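Local structure of elongation factor G (Thermus thermophilus, 2DY1) at residues A67-R72 with V76-A81; A526-M531 with P569-P574; I173-G178 with Q206-A211; F495-T500 with E510-G515. The protein binds GTP with a magnesium ion and, as an elongation factor G of the translational GTPase family, probably hydrolyses it to help drive ribosomal translocation. All blocks are in the same frame, centred on the assembly; numbering follows the deposited sequence.

Interaction 1: A67-R72 with V76-A81; sequences APLLFR and VFLLDA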
# COMPACT_ATOMS: atom_id res chain seq x y z
N ALA A 67 -16.73 -3.60 -12.13
CA ALA A 67 -17.66 -3.31 -13.20
C ALA A 67 -17.69 -4.56 -14.07
O ALA A 67 -16.78 -4.81 -14.85
CB ALA A 67 -17.18 -2.10 -14.02
N PRO A 68 -18.72 -5.39 -13.92
CA PRO A 68 -18.85 -6.64 -14.69
C PRO A 68 -19.48 -6.39 -16.04
O PRO A 68 -20.68 -6.53 -16.21
CB PRO A 68 -19.72 -7.51 -13.77
CG PRO A 68 -20.68 -6.49 -13.15
CD PRO A 68 -19.83 -5.22 -12.95
N LEU A 69 -18.65 -6.05 -17.02
CA LEU A 69 -19.17 -5.70 -18.34
C LEU A 69 -19.56 -6.88 -19.20
O LEU A 69 -18.86 -7.89 -19.24
CB LEU A 69 -18.13 -4.85 -19.09
CG LEU A 69 -17.61 -3.64 -18.31
CD1 LEU A 69 -16.43 -3.00 -19.07
CD2 LEU A 69 -18.73 -2.60 -18.14
N LEU A 70 -20.70 -6.73 -19.87
CA LEU A 70 -21.22 -7.74 -20.78
C LEU A 70 -21.33 -7.06 -22.14
O LEU A 70 -21.91 -5.99 -22.26
CB LEU A 70 -22.60 -8.21 -20.31
CG LEU A 70 -23.34 -9.15 -21.27
CD1 LEU A 70 -22.59 -10.48 -21.38
CD2 LEU A 70 -24.75 -9.38 -20.73
N PHE A 71 -20.76 -7.68 -23.17
CA PHE A 71 -20.81 -7.07 -24.48
C PHE A 71 -20.80 -8.17 -25.53
O PHE A 71 -19.84 -8.92 -25.65
CB PHE A 71 -19.59 -6.16 -24.66
CG PHE A 71 -19.54 -5.45 -25.99
CD1 PHE A 71 -20.48 -4.49 -26.32
CD2 PHE A 71 -18.53 -5.75 -26.91
CE1 PHE A 71 -20.42 -3.82 -27.55
CE2 PHE A 71 -18.47 -5.09 -28.13
CZ PHE A 71 -19.42 -4.12 -28.45
N ARG A 72 -21.89 -8.24 -26.29
CA ARG A 72 -22.03 -9.25 -27.32
C ARG A 72 -21.69 -10.65 -26.84
O ARG A 72 -21.01 -11.41 -27.53
CB ARG A 72 -21.19 -8.87 -28.53
CG ARG A 72 -21.57 -7.51 -29.05
CD ARG A 72 -20.92 -7.17 -30.37
NE ARG A 72 -21.33 -5.83 -30.75
CZ ARG A 72 -20.89 -5.18 -31.82
NH1 ARG A 72 -20.00 -5.75 -32.62
NH2 ARG A 72 -21.34 -3.96 -32.09
N VAL A 76 -16.13 -8.78 -19.52
CA VAL A 76 -14.88 -8.22 -19.08
C VAL A 76 -15.12 -7.78 -17.65
O VAL A 76 -15.96 -6.92 -17.41
CB VAL A 76 -14.43 -7.01 -19.93
CG1 VAL A 76 -13.20 -6.36 -19.30
CG2 VAL A 76 -14.14 -7.49 -21.35
N PHE A 77 -14.43 -8.42 -16.70
CA PHE A 77 -14.58 -8.01 -15.31
C PHE A 77 -13.51 -6.96 -15.11
O PHE A 77 -12.33 -7.29 -15.01
CB PHE A 77 -14.41 -9.21 -14.37
CG PHE A 77 -15.57 -10.16 -14.43
CD1 PHE A 77 -15.64 -11.12 -15.43
CD2 PHE A 77 -16.65 -10.03 -13.55
CE1 PHE A 77 -16.77 -11.94 -15.58
CE2 PHE A 77 -17.78 -10.85 -13.69
CZ PHE A 77 -17.84 -11.80 -14.70
N LEU A 78 -13.95 -5.70 -15.05
CA LEU A 78 -13.04 -4.56 -14.95
C LEU A 78 -12.96 -4.10 -13.50
O LEU A 78 -13.99 -3.84 -12.88
CB LEU A 78 -13.55 -3.41 -15.84
CG LEU A 78 -12.65 -2.17 -15.99
CD1 LEU A 78 -11.36 -2.55 -16.73
CD2 LEU A 78 -13.42 -1.09 -16.76
N LEU A 79 -11.75 -4.01 -12.98
CA LEU A 79 -11.57 -3.57 -11.59
C LEU A 79 -11.07 -2.12 -11.64
O LEU A 79 -9.94 -1.86 -12.04
CB LEU A 79 -10.55 -4.46 -10.89
CG LEU A 79 -10.84 -5.96 -11.09
CD1 LEU A 79 -9.81 -6.80 -10.33
CD2 LEU A 79 -12.25 -6.29 -10.60
N ASP A 80 -11.94 -1.18 -11.23
CA ASP A 80 -11.63 0.26 -11.27
C ASP A 80 -10.92 0.57 -9.95
O ASP A 80 -11.54 0.69 -8.89
CB ASP A 80 -12.95 1.05 -11.43
CG ASP A 80 -12.75 2.55 -11.41
OD1 ASP A 80 -11.62 2.98 -11.66
OD2 ASP A 80 -13.74 3.29 -11.14
N ALA A 81 -9.60 0.68 -10.03
CA ALA A 81 -8.75 0.82 -8.85
C ALA A 81 -8.39 2.24 -8.48
O ALA A 81 -8.56 3.15 -9.29
CB ALA A 81 -7.44 0.02 -9.10

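Interaction 2: A526-M531 with P569-P574; sequences AGFPVM and PVLLEP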
# COMPACT_ATOMS: atom_id res chain seq x y z
N ALA A 526 13.95 10.89 34.24
CA ALA A 526 12.61 11.31 33.85
C ALA A 526 11.67 10.13 33.65
O ALA A 526 10.65 10.25 32.97
CB ALA A 526 12.69 12.16 32.58
N GLY A 527 12.03 8.98 34.21
CA GLY A 527 11.19 7.80 34.11
C GLY A 527 11.12 7.02 32.79
O GLY A 527 10.22 6.21 32.60
N PHE A 528 12.08 7.24 31.90
CA PHE A 528 12.09 6.54 30.61
C PHE A 528 12.98 5.29 30.71
O PHE A 528 13.81 5.20 31.61
CB PHE A 528 12.63 7.46 29.52
CG PHE A 528 11.73 8.61 29.20
CD1 PHE A 528 12.12 9.92 29.49
CD2 PHE A 528 10.51 8.40 28.57
CE1 PHE A 528 11.30 11.00 29.15
CE2 PHE A 528 9.69 9.47 28.23
CZ PHE A 528 10.08 10.77 28.51
N PRO A 529 12.82 4.31 29.78
CA PRO A 529 13.65 3.10 29.83
C PRO A 529 15.13 3.46 29.80
O PRO A 529 15.53 4.38 29.07
CB PRO A 529 13.22 2.33 28.58
CG PRO A 529 11.77 2.72 28.44
CD PRO A 529 11.84 4.22 28.68
N VAL A 530 15.94 2.74 30.57
CA VAL A 530 17.37 3.00 30.64
C VAL A 530 18.15 2.02 29.78
O VAL A 530 17.84 0.83 29.73
CB VAL A 530 17.90 2.90 32.10
CG1 VAL A 530 19.34 3.41 32.17
CG2 VAL A 530 17.00 3.69 33.04
N MET A 531 19.17 2.53 29.10
CA MET A 531 20.01 1.72 28.24
C MET A 531 21.47 2.17 28.34
O MET A 531 21.81 3.09 29.08
CB MET A 531 19.55 1.83 26.78
CG MET A 531 19.57 3.25 26.21
SD MET A 531 19.14 3.33 24.43
CE MET A 531 18.28 1.84 24.26
N PRO A 569 23.07 10.43 35.18
CA PRO A 569 22.09 10.06 34.16
C PRO A 569 21.82 11.21 33.18
O PRO A 569 21.88 12.38 33.56
CB PRO A 569 20.86 9.69 34.99
CG PRO A 569 21.01 10.51 36.23
CD PRO A 569 22.47 10.39 36.53
N VAL A 570 21.56 10.85 31.93
CA VAL A 570 21.28 11.84 30.89
C VAL A 570 20.16 11.35 29.98
O VAL A 570 19.97 10.14 29.81
CB VAL A 570 22.52 12.13 30.02
CG1 VAL A 570 23.64 12.67 30.89
CG2 VAL A 570 22.96 10.88 29.28
N LEU A 571 19.43 12.30 29.39
CA LEU A 571 18.31 12.00 28.50
C LEU A 571 18.75 11.71 27.07
O LEU A 571 19.63 12.39 26.53
CB LEU A 571 17.33 13.17 28.49
CG LEU A 571 15.97 12.91 27.84
CD1 LEU A 571 15.15 11.97 28.71
CD2 LEU A 571 15.23 14.23 27.68
N LEU A 572 18.14 10.69 26.46
CA LEU A 572 18.46 10.30 25.09
C LEU A 572 17.19 10.40 24.25
O LEU A 572 16.09 10.24 24.77
CB LEU A 572 18.97 8.86 25.04
CG LEU A 572 20.21 8.49 25.85
CD1 LEU A 572 20.47 7.00 25.69
CD2 LEU A 572 21.42 9.29 25.36
N GLU A 573 17.35 10.67 22.96
CA GLU A 573 16.19 10.75 22.07
C GLU A 573 16.51 9.98 20.81
O GLU A 573 17.67 9.83 20.43
CB GLU A 573 15.86 12.21 21.73
CG GLU A 573 16.86 12.90 20.83
CD GLU A 573 16.46 14.33 20.53
OE1 GLU A 573 15.28 14.56 20.21
OE2 GLU A 573 17.33 15.23 20.61
N PRO A 574 15.48 9.46 20.13
CA PRO A 574 15.80 8.72 18.91
C PRO A 574 16.13 9.63 17.74
O PRO A 574 15.48 10.66 17.53
CB PRO A 574 14.56 7.86 18.68
CG PRO A 574 13.48 8.63 19.32
CD PRO A 574 14.09 9.22 20.55

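Interaction 3: I173-G178 with Q206-A211; sequences IDVFHG and QEVLEA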
# COMPACT_ATOMS: atom_id res chain seq x y z
N ILE A 173 -8.66 7.33 -35.42
CA ILE A 173 -8.17 6.78 -36.68
C ILE A 173 -7.58 5.45 -36.23
O ILE A 173 -6.62 5.41 -35.44
CB ILE A 173 -7.06 7.64 -37.31
CG1 ILE A 173 -7.61 9.00 -37.73
CG2 ILE A 173 -6.49 6.92 -38.56
CD1 ILE A 173 -6.54 9.97 -38.18
N ASP A 174 -8.17 4.36 -36.70
CA ASP A 174 -7.71 3.03 -36.33
C ASP A 174 -6.59 2.73 -37.32
O ASP A 174 -6.85 2.48 -38.49
CB ASP A 174 -8.87 2.05 -36.47
CG ASP A 174 -8.45 0.63 -36.20
OD1 ASP A 174 -7.77 0.07 -37.07
OD2 ASP A 174 -8.79 0.09 -35.11
N VAL A 175 -5.35 2.80 -36.84
CA VAL A 175 -4.16 2.65 -37.68
C VAL A 175 -4.15 1.41 -38.55
O VAL A 175 -3.90 1.48 -39.76
CB VAL A 175 -2.87 2.65 -36.82
CG1 VAL A 175 -1.65 2.48 -37.69
CG2 VAL A 175 -2.77 3.94 -36.04
N PHE A 176 -4.41 0.27 -37.93
CA PHE A 176 -4.40 -1.00 -38.64
C PHE A 176 -5.30 -1.07 -39.87
O PHE A 176 -4.86 -1.50 -40.94
CB PHE A 176 -4.80 -2.13 -37.68
CG PHE A 176 -4.68 -3.50 -38.27
CD1 PHE A 176 -3.51 -4.23 -38.14
CD2 PHE A 176 -5.75 -4.08 -38.95
CE1 PHE A 176 -3.40 -5.52 -38.68
CE2 PHE A 176 -5.65 -5.37 -39.49
CZ PHE A 176 -4.47 -6.08 -39.36
N HIS A 177 -6.56 -0.65 -39.72
CA HIS A 177 -7.50 -0.72 -40.83
C HIS A 177 -7.57 0.51 -41.72
O HIS A 177 -8.24 0.48 -42.76
CB HIS A 177 -8.89 -1.06 -40.30
CG HIS A 177 -8.92 -2.25 -39.40
ND1 HIS A 177 -8.89 -3.54 -39.88
CD2 HIS A 177 -8.95 -2.35 -38.05
CE1 HIS A 177 -8.90 -4.39 -38.86
NE2 HIS A 177 -8.93 -3.69 -37.74
N GLY A 178 -6.88 1.58 -41.35
CA GLY A 178 -6.91 2.79 -42.16
C GLY A 178 -8.32 3.33 -42.29
O GLY A 178 -8.77 3.73 -43.37
N GLN A 206 2.75 0.91 -40.91
CA GLN A 206 3.94 0.14 -41.27
C GLN A 206 4.71 -0.22 -40.00
O GLN A 206 5.22 -1.33 -39.86
CB GLN A 206 4.86 0.95 -42.18
CG GLN A 206 4.19 1.55 -43.41
CD GLN A 206 5.16 2.40 -44.25
OE1 GLN A 206 5.81 3.31 -43.74
NE2 GLN A 206 5.24 2.09 -45.54
N GLU A 207 4.80 0.74 -39.09
CA GLU A 207 5.51 0.53 -37.84
C GLU A 207 4.82 -0.53 -36.99
O GLU A 207 5.49 -1.35 -36.36
CB GLU A 207 5.62 1.84 -37.06
CG GLU A 207 6.64 2.80 -37.64
CD GLU A 207 6.54 4.19 -37.04
OE1 GLU A 207 5.96 4.33 -35.94
OE2 GLU A 207 7.05 5.15 -37.67
N VAL A 208 3.49 -0.51 -36.96
CA VAL A 208 2.74 -1.48 -36.18
C VAL A 208 2.91 -2.89 -36.76
O VAL A 208 3.17 -3.84 -36.01
CB VAL A 208 1.25 -1.10 -36.14
CG1 VAL A 208 0.41 -2.29 -35.65
CG2 VAL A 208 1.07 0.09 -35.18
N LEU A 209 2.78 -3.01 -38.08
CA LEU A 209 2.95 -4.29 -38.75
C LEU A 209 4.32 -4.86 -38.45
O LEU A 209 4.44 -6.02 -38.04
CB LEU A 209 2.79 -4.13 -40.27
CG LEU A 209 1.36 -3.89 -40.78
CD1 LEU A 209 1.38 -3.67 -42.29
CD2 LEU A 209 0.49 -5.08 -40.43
N GLU A 210 5.34 -4.05 -38.64
CA GLU A 210 6.71 -4.46 -38.39
C GLU A 210 6.94 -4.87 -36.93
O GLU A 210 7.61 -5.87 -36.66
CB GLU A 210 7.69 -3.35 -38.80
CG GLU A 210 7.83 -3.16 -40.35
CD GLU A 210 8.92 -2.16 -40.76
OE1 GLU A 210 9.97 -2.11 -40.09
OE2 GLU A 210 8.73 -1.44 -41.77
N ALA A 211 6.36 -4.13 -35.98
CA ALA A 211 6.55 -4.49 -34.57
C ALA A 211 5.95 -5.84 -34.21
O ALA A 211 6.50 -6.59 -33.40
CB ALA A 211 5.96 -3.40 -33.65

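Interaction 4: F495-T500 with E510-G515; sequences FEWRIT and EAIEEG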
# COMPACT_ATOMS: atom_id res chain seq x y z
N PHE A 495 25.21 -7.81 31.53
CA PHE A 495 25.07 -8.19 32.93
C PHE A 495 26.25 -9.10 33.24
O PHE A 495 26.49 -10.07 32.52
CB PHE A 495 23.78 -8.96 33.18
CG PHE A 495 23.63 -9.44 34.60
CD1 PHE A 495 23.16 -8.59 35.59
CD2 PHE A 495 24.00 -10.74 34.94
CE1 PHE A 495 23.06 -9.03 36.91
CE2 PHE A 495 23.90 -11.18 36.26
CZ PHE A 495 23.43 -10.32 37.24
N GLU A 496 26.99 -8.78 34.30
CA GLU A 496 28.14 -9.58 34.70
C GLU A 496 28.00 -10.12 36.10
O GLU A 496 27.79 -9.36 37.04
CB GLU A 496 29.43 -8.74 34.66
CG GLU A 496 30.07 -8.58 33.31
CD GLU A 496 31.32 -7.71 33.38
OE1 GLU A 496 31.99 -7.71 34.44
OE2 GLU A 496 31.63 -7.04 32.38
N TRP A 497 28.10 -11.43 36.26
CA TRP A 497 28.06 -12.04 37.58
C TRP A 497 29.51 -12.11 38.03
O TRP A 497 30.32 -12.84 37.44
CB TRP A 497 27.50 -13.44 37.49
CG TRP A 497 27.29 -14.13 38.78
CD1 TRP A 497 27.94 -15.25 39.22
CD2 TRP A 497 26.27 -13.85 39.74
NE1 TRP A 497 27.37 -15.70 40.39
CE2 TRP A 497 26.34 -14.86 40.73
CE3 TRP A 497 25.29 -12.85 39.86
CZ2 TRP A 497 25.46 -14.90 41.82
CZ3 TRP A 497 24.42 -12.89 40.94
CH2 TRP A 497 24.51 -13.91 41.91
N ARG A 498 29.86 -11.35 39.06
CA ARG A 498 31.22 -11.36 39.58
C ARG A 498 31.22 -11.71 41.06
O ARG A 498 32.10 -11.31 41.81
CB ARG A 498 31.89 -10.00 39.35
CG ARG A 498 32.15 -9.69 37.87
CD ARG A 498 33.22 -10.62 37.29
NE ARG A 498 33.49 -10.33 35.89
CZ ARG A 498 32.79 -10.82 34.86
NH1 ARG A 498 31.75 -11.64 35.06
NH2 ARG A 498 33.14 -10.49 33.63
N ILE A 499 30.22 -12.49 41.47
CA ILE A 499 30.12 -12.92 42.86
C ILE A 499 31.22 -13.93 43.13
O ILE A 499 31.47 -14.82 42.31
CB ILE A 499 28.73 -13.56 43.12
CG1 ILE A 499 27.67 -12.45 43.22
CG2 ILE A 499 28.74 -14.40 44.41
CD1 ILE A 499 27.86 -11.51 44.40
N THR A 500 31.90 -13.78 44.27
CA THR A 500 32.96 -14.69 44.66
C THR A 500 32.67 -15.32 46.02
O THR A 500 31.84 -14.82 46.79
CB THR A 500 34.32 -13.95 44.74
OG1 THR A 500 34.28 -13.00 45.82
CG2 THR A 500 34.62 -13.23 43.43
N GLU A 510 19.48 -15.29 38.09
CA GLU A 510 18.36 -14.93 37.21
C GLU A 510 17.45 -13.88 37.87
O GLU A 510 17.03 -12.91 37.22
CB GLU A 510 17.55 -16.18 36.86
CG GLU A 510 16.41 -15.94 35.88
CD GLU A 510 15.43 -17.10 35.83
OE1 GLU A 510 14.58 -17.12 34.91
OE2 GLU A 510 15.50 -17.98 36.71
N ALA A 511 17.13 -14.06 39.15
CA ALA A 511 16.27 -13.11 39.86
C ALA A 511 16.92 -11.74 39.98
O ALA A 511 16.24 -10.72 39.90
CB ALA A 511 15.93 -13.63 41.25
N ILE A 512 18.23 -11.72 40.19
CA ILE A 512 18.93 -10.47 40.33
C ILE A 512 18.90 -9.74 38.99
O ILE A 512 18.58 -8.55 38.94
CB ILE A 512 20.37 -10.72 40.84
CG1 ILE A 512 20.29 -11.18 42.31
CG2 ILE A 512 21.24 -9.45 40.73
CD1 ILE A 512 21.58 -11.74 42.90
N GLU A 513 19.23 -10.43 37.90
CA GLU A 513 19.19 -9.77 36.61
C GLU A 513 17.77 -9.27 36.31
O GLU A 513 17.60 -8.18 35.77
CB GLU A 513 19.65 -10.69 35.47
CG GLU A 513 19.69 -9.96 34.14
CD GLU A 513 20.48 -10.67 33.05
OE1 GLU A 513 20.77 -11.88 33.18
OE2 GLU A 513 20.80 -10.00 32.04
N GLU A 514 16.77 -10.06 36.67
CA GLU A 514 15.37 -9.65 36.45
C GLU A 514 15.07 -8.33 37.14
O GLU A 514 14.45 -7.44 36.56
CB GLU A 514 14.41 -10.70 37.00
CG GLU A 514 14.18 -11.93 36.14
CD GLU A 514 13.21 -12.90 36.81
OE1 GLU A 514 12.16 -12.45 37.31
OE2 GLU A 514 13.50 -14.12 36.82
N GLY A 515 15.50 -8.21 38.39
CA GLY A 515 15.27 -6.99 39.15
C GLY A 515 15.94 -5.77 38.55
O GLY A 515 15.42 -4.66 38.60

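Interaction 1: A67-R72 with V76-A81
Leu69, Leu78 and Ala67 sit on one face of a beta hairpin, formed by strands 65-71 and 74-80 at the border of the central sheet of the P-loop GTPase domain. The two strands run antiparallel, their local axes at 149°. Leu69 faces Val76 and Ala67 faces Leu78 as hydrogen-bonded pairs. In the first, Leu69 N donates a hydrogen bond to Val76 O at 2.9 Å, and Val76 N donates one to Leu69 O. In the second, Ala67 N reaches Leu78 O at 2.9 Å, nearly in line with the carbonyl, and Leu78 N answers to Ala67 O. On the same face Leu69 CB lies 3.4 Å from Val76 O, and further out the two leucines meet diagonally, Leu69 CD1 to Leu78 CD2 at 4.2 Å. Leu78 turns its CG away from its own backbone N (chi1 -174°), which helps carry CD2 to that meeting. Helix 22-32, which follows the P-loop, covers this face: Thr26 packs on Ala67 and Leu30 on Leu69. Leu265 of helix 261-271 adds to the cover over Leu69 and Val76. Pro68 and Phe77 form the non-hydrogen-bonded pair between and point to the other face, where strand 323-332 touches both. There Pro68 CB meets the phenyl ring obliquely, 3.9 Å from Phe77 CE2.

Interaction 2: A526-M531 with P569-P574
The loop that leads from helix 509-520 into strand 533-541 of domain IV packs here against the start of strand 569-583, a long strand of the C-terminal antiparallel sheet. No hydrogen bond joins residues 526-531 to residues 569-574; two apolar pairs make the contact, and neighbouring residues of the strand, Leu571 and Leu572, each take one partner from the loop. Leu571 offers a single methyl: its CD1 lies 3.7 Å from Phe528 CD1 and 4.0 Å from Phe528 CE1, meeting the ring obliquely. The methyl gets there because Leu571 CG stands opposite its backbone N (chi1 -168°), swinging the end of the side chain nearer the loop than its base. Leu572 meets Met531 instead, with CD1 at 3.9 Å from Met531 CG and 4.1 Å from Met531 SD, so one methyl rests against the middle of the thioether chain. Beyond that methyl, the Met531 chain bends at the sulfur. The phenyl ring has further company, since Arg661 makes a cation-pi contact with Phe528 and the ring of Tyr456 meets it at an angle. Glu458 OE2 accepts hydrogen bonds from Ala526 N and Phe528 N, tying the loop to the adjoining strand 457-460. That strand pairs with 569-583 and also touches Met531 and Leu572, while strand 638-648 packs against Leu572 and helix 549-566 lies against Val530 and Pro569.

Interaction 3: I173-G178 with Q206-A211
At the end of strand 168-174, in the antiparallel extension of the GTPase-domain sheet, the chain turns before strand 179-184, and this turn packs on helix 198-213. Two consecutive residues of the turn, Val175 and Phe176, meet two consecutive residues of the helix, Val208 and Leu209. The valines point at each other, methyl to methyl, with Val175 CG1 4.4 Å from Val208 CG2. Beside them Leu209 CD2 comes obliquely to the phenyl ring, 4.3 Å from Phe176 CE1. Phe176 has CG opposite its backbone N (chi1 -174°), a rotation that brings the far end of the ring nearer the helix than its root. The contact is light, dispersive packing without a hydrogen bond between the segments, and the closest pair of CA atoms, Phe176 CA and Val208 CA, is 7.6 Å apart. The valine pair continues into a larger apolar layer: strand 156-165 supplies Leu161 beside Val175 and Leu157 beside Val208, while Phe204, earlier in the same helix, also touches Val175. The turn itself is compact: Gly178, with positive phi, closes it through a weak hydrogen bond from Gly178 N to Asp174 O, at 3.0 Å.

Interaction 4: F495-T500 with E510-G515
Strand 495-497 runs at 148° to helix 510-515, their axes 10.2 Å apart, as the first strand and the helix of a beta-alpha-beta unit in domain IV that strand 533-541 completes. Phe495 buries more surface here than any other residue. Glu513 crosses over one face of its ring: Glu513 CB stands 4.0 Å from the ring centroid, a CH-pi contact almost on the normal. With Glu513 CG opposite its backbone N (chi1 -176°), the extended chain runs on across the ring and lays its carboxylate over the ring's root, the two planes only 17° apart, with Glu513 OE2 3.4 Å from Phe495 CB. Tyr493 OH hydrogen-bonds that same oxygen, which helps fix the carboxylate, and Lys517 is a more distant, weak ionic partner. Ile512 approaches the ring from its edge, Ile512 CG2 lying 4.2 Å from Phe495 CZ. An alanine at Phe495 is likely to open a gap beside Ile512 and to leave the aliphatic part of Glu513 without the flat surface it rests on. Ile512 branches between two rings: while CG2 serves Phe495, its other arm runs to the indole. Val537 of strand 533-541 touches both Phe495 and Ile512. On the indole, Ile499 CG1 lies over one face, and the rim meets the helix in the ring plane, Ile512 CD1 to Trp497 CZ3 at 3.6 Å.

The four contacts fall into two groups at opposite sides of the chain's centre. Interactions 1 and 3 belong to the GTPase domain and reach the same mixed sheet, their centres 27 Å apart: interaction 1 lies at the sheet border, interaction 3 on its antiparallel extension. Interaction 1 is the one on the nucleotide side, though not touching it: the Leu78 side chain is about 11 Å from GTP and from magnesium. Two residues after Leu78, Asp80 hydrogen-bonds Thr23, a magnesium ligand. Interactions 2 and 4, centres 22 Å apart, use opposite ends of one stretch, helix 509-520 and the loop after it. Interactions 3 and 4 are farthest apart, centres 81 Å from each other.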